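Local coordinates for OxyA protein (PDB 5HH3) that is a heme-containing cytochrome P450 that probably catalyses a phenolic coupling, cross-linking side chains of the peptide precursor in glycopeptide antibiotic biosynthesis, at residues T288-A293 and T309-L314. Residues are numbered along the deposited sequence; the frame is centred on the assembly and turned at random.
With HEM (protoporphyrin IX containing Fe), chain G.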
loop_
_atom_site.group_PDB
_atom_site.type_symbol
_atom_site.label_atom_id
_atom_site.label_comp_id
_atom_site.label_asym_id
_atom_site.label_seq_id
_atom_site.Cartn_x
_atom_site.Cartn_y
_atom_site.Cartn_z
ATOM N N THR B 288 9.923 0.634 -12.423
ATOM C CA THR B 288 10.409 1.827 -11.737
ATOM C C THR B 288 9.400 2.196 -10.672
ATOM O O THR B 288 8.257 1.722 -10.698
ATOM C CB THR B 288 10.516 3.031 -12.710
ATOM O OG1 THR B 288 9.298 3.155 -13.441
ATOM C CG2 THR B 288 11.653 2.864 -13.677
ATOM N N HIS B 289 9.798 3.070 -9.753
ATOM C CA HIS B 289 8.853 3.667 -8.825
ATOM C C HIS B 289 7.836 4.500 -9.640
ATOM O O HIS B 289 8.231 5.190 -10.592
ATOM C CB HIS B 289 9.553 4.601 -7.830
ATOM C CG HIS B 289 10.499 3.902 -6.914
ATOM N ND1 HIS B 289 10.085 3.274 -5.752
ATOM C CD2 HIS B 289 11.837 3.705 -6.993
ATOM C CE1 HIS B 289 11.134 2.737 -5.148
ATOM N NE2 HIS B 289 12.207 2.992 -5.878
ATOM N N PRO B 290 6.544 4.459 -9.259
ATOM C CA PRO B 290 5.595 5.293 -9.963
ATOM C C PRO B 290 5.864 6.791 -9.840
ATOM O O PRO B 290 6.260 7.269 -8.769
ATOM C CB PRO B 290 4.247 4.936 -9.354
ATOM C CG PRO B 290 4.497 3.919 -8.305
ATOM C CD PRO B 290 5.960 3.785 -8.094
ATOM N N ARG B 291 5.683 7.485 -10.964
ATOM C CA ARG B 291 5.869 8.908 -11.079
ATOM C C ARG B 291 4.486 9.586 -11.166
ATOM O O ARG B 291 3.587 9.039 -11.798
ATOM C CB ARG B 291 6.624 9.246 -12.377
ATOM C CG ARG B 291 7.960 8.547 -12.661
ATOM C CD ARG B 291 9.001 8.947 -11.698
ATOM N NE ARG B 291 10.391 8.705 -12.128
ATOM C CZ ARG B 291 11.162 7.675 -11.761
ATOM N NH1 ARG B 291 10.658 6.675 -11.049
ATOM N NH2 ARG B 291 12.435 7.625 -12.162
ATOM N N VAL B 292 4.333 10.781 -10.576
ATOM C CA VAL B 292 3.105 11.566 -10.727
ATOM C C VAL B 292 3.321 12.595 -11.827
ATOM O O VAL B 292 4.333 13.272 -11.815
ATOM C CB VAL B 292 2.723 12.335 -9.442
ATOM C CG1 VAL B 292 1.369 13.022 -9.607
ATOM C CG2 VAL B 292 2.680 11.400 -8.254
ATOM N N ALA B 293 2.358 12.721 -12.744
ATOM C CA ALA B 293 2.359 13.811 -13.748
ATOM C C ALA B 293 2.094 15.159 -13.095
ATOM O O ALA B 293 1.099 15.329 -12.382
ATOM C CB ALA B 293 1.349 13.537 -14.851
ATOM N N THR B 309 -0.729 8.940 -12.481
ATOM C CA THR B 309 0.572 8.329 -12.258
ATOM C C THR B 309 0.929 7.404 -13.388
ATOM O O THR B 309 0.052 6.864 -14.055
ATOM C CB THR B 309 0.633 7.553 -10.917
ATOM O OG1 THR B 309 -0.213 6.408 -10.981
ATOM C CG2 THR B 309 0.187 8.433 -9.781
ATOM N N VAL B 310 2.227 7.201 -13.575
ATOM C CA VAL B 310 2.736 6.253 -14.562
ATOM C C VAL B 310 3.826 5.371 -13.937
ATOM O O VAL B 310 4.804 5.884 -13.380
ATOM C CB VAL B 310 3.357 6.979 -15.762
ATOM C CG1 VAL B 310 3.938 5.970 -16.762
ATOM C CG2 VAL B 310 2.321 7.909 -16.419
ATOM N N THR B 311 3.662 4.061 -14.074
ATOM C CA THR B 311 4.650 3.082 -13.651
ATOM C C THR B 311 5.235 2.495 -14.916
ATOM O O THR B 311 4.472 2.111 -15.828
ATOM C CB THR B 311 3.964 1.986 -12.827
ATOM O OG1 THR B 311 3.318 2.586 -11.694
ATOM C CG2 THR B 311 4.961 0.911 -12.375
ATOM N N CYS B 312 6.561 2.456 -15.010
ATOM C CA CYS B 312 7.220 1.954 -16.212
ATOM C C CYS B 312 7.655 0.495 -16.033
ATOM O O CYS B 312 8.322 0.171 -15.040
ATOM C CB CYS B 312 8.419 2.810 -16.578
ATOM S SG CYS B 312 8.003 4.527 -16.930
ATOM N N SER B 313 7.256 -0.366 -16.988
ATOM C CA SER B 313 7.644 -1.762 -17.006
ATOM C C SER B 313 8.959 -1.953 -17.795
ATOM O O SER B 313 8.982 -2.096 -19.039
ATOM C CB SER B 313 6.532 -2.625 -17.591
ATOM O OG SER B 313 6.866 -3.998 -17.555
ATOM N N LEU B 314 10.046 -1.997 -17.037
ATOM C CA LEU B 314 11.363 -2.311 -17.554
ATOM C C LEU B 314 11.404 -3.736 -18.094
ATOM O O LEU B 314 12.049 -3.987 -19.109
ATOM C CB LEU B 314 12.433 -2.111 -16.481
ATOM C CG LEU B 314 12.497 -0.763 -15.757
ATOM C CD1 LEU B 314 13.668 -0.714 -14.774
ATOM C CD2 LEU B 314 12.604 0.363 -16.768
HETATM C CHA HEM G . 18.091 3.533 -8.974
HETATM C CHB HEM G . 21.919 2.369 -6.230
HETATM C CHC HEM G . 22.005 -2.046 -8.275
HETATM C CHD HEM G . 18.250 -0.828 -11.041
HETATM C C1A HEM G . 19.100 3.574 -8.041
HETATM C C2A HEM G . 19.314 4.658 -7.145
HETATM C C3A HEM G . 20.396 4.338 -6.382
HETATM C C4A HEM G . 20.852 3.054 -6.794
HETATM C CMA HEM G . 20.995 5.173 -5.279
HETATM C CAA HEM G . 18.496 5.933 -7.077
HETATM C CBA HEM G . 19.086 6.948 -8.055
HETATM C CGA HEM G . 18.339 8.271 -8.114
HETATM O O1A HEM G . 17.136 8.378 -7.771
HETATM O O2A HEM G . 18.937 9.296 -8.538
HETATM C C1B HEM G . 22.283 1.042 -6.534
HETATM C C2B HEM G . 23.358 0.330 -5.900
HETATM C C3B HEM G . 23.396 -0.925 -6.468
HETATM C C4B HEM G . 22.299 -0.940 -7.474
HETATM C CMB HEM G . 24.281 0.855 -4.821
HETATM C CAB HEM G . 24.311 -2.075 -6.248
HETATM C CBB HEM G . 25.425 -2.092 -5.510
HETATM C C1C HEM G . 20.982 -2.137 -9.210
HETATM C C2C HEM G . 20.691 -3.269 -10.001
HETATM C C3C HEM G . 19.595 -2.921 -10.802
HETATM C C4C HEM G . 19.256 -1.562 -10.474
HETATM C CMC HEM G . 21.420 -4.600 -9.963
HETATM C CAC HEM G . 18.874 -3.713 -11.831
HETATM C CBC HEM G . 19.180 -4.938 -12.254
HETATM C C1D HEM G . 17.933 0.474 -10.656
HETATM C C2D HEM G . 16.792 1.180 -11.278
HETATM C C3D HEM G . 16.740 2.393 -10.708
HETATM C C4D HEM G . 17.857 2.408 -9.739
HETATM C CMD HEM G . 15.822 0.702 -12.335
HETATM C CAD HEM G . 15.722 3.477 -11.033
HETATM C CBD HEM G . 14.393 3.356 -10.273
HETATM C CGD HEM G . 13.428 4.486 -10.669
HETATM O O1D HEM G . 12.305 4.614 -10.149
HETATM O O2D HEM G . 13.694 5.333 -11.532
HETATM N NA HEM G . 20.059 2.604 -7.826
HETATM N NB HEM G . 21.722 0.260 -7.462
HETATM N NC HEM G . 20.140 -1.113 -9.537
HETATM N ND HEM G . 18.565 1.261 -9.763
HETATM FE FE HEM G . 20.082 0.790 -8.669
HETATM O O HOH W 1 7.483 5.100 -13.255
HETATM O O HOH W 2 18.770 0.264 -7.111
#
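Arg291 and Val310 form the hydrogen-bonded pair of an antiparallel strand pair in the beta sheet of the cytochrome P450 fold, beside a heme propionate. Arg291 N donates to Val310 O in an almost straight bond (177°), and Val310 N returns one to Arg291 O at 2.9 Å. Next to them, Val292 and Thr309 are a non-hydrogen-bonded pair whose methyls CG2 meet at van der Waals distance, with Leu77 of helix 75-78 against both side chains. Strand 53-57 flanks 309-312 on its other edge.

Before Arg291, Pro290 faces Thr311 at the next position. Pro290 CB packs on Thr311 OG1 at 3.4 Å, the two side chains running alongside each other. A water fills in here: it accepts from Thr288 OG1 and donates to both His289 O and Val310 O. With chi1 at 49°, Thr288 OG1 lies between its own N and carbonyl carbon, turned toward the water and beside Cys312 CB. One more direct backbone bond follows, Thr288 N to Cys312 O at 3.1 Å.

Residues at the strand start and in the loop before it bind the heme propionate. The Arg291 chain bends at chi2 (-66°) and carries the guanidinium away from Val310 to the propionate. NH1 also donates to His289 O, which helps fix the rotation of the group. His289 contributes its backbone N to propionate O1D, while its ring ND1 is hydrogen-bonded to Tyr78. The charge of Arg291 probably offsets that of the carboxylate. Leu314, at the start of helix 314-318, places CD1 3.5 Å from the heme methyl CMD and CD2 near Thr288 CG2. Arg291 NH1 donates to heme O1D at 2.8 Å and Arg291 NH2 to heme O2D at 2.7 Å, with the carboxylate carbon CGD in plane at the guanidinium edge.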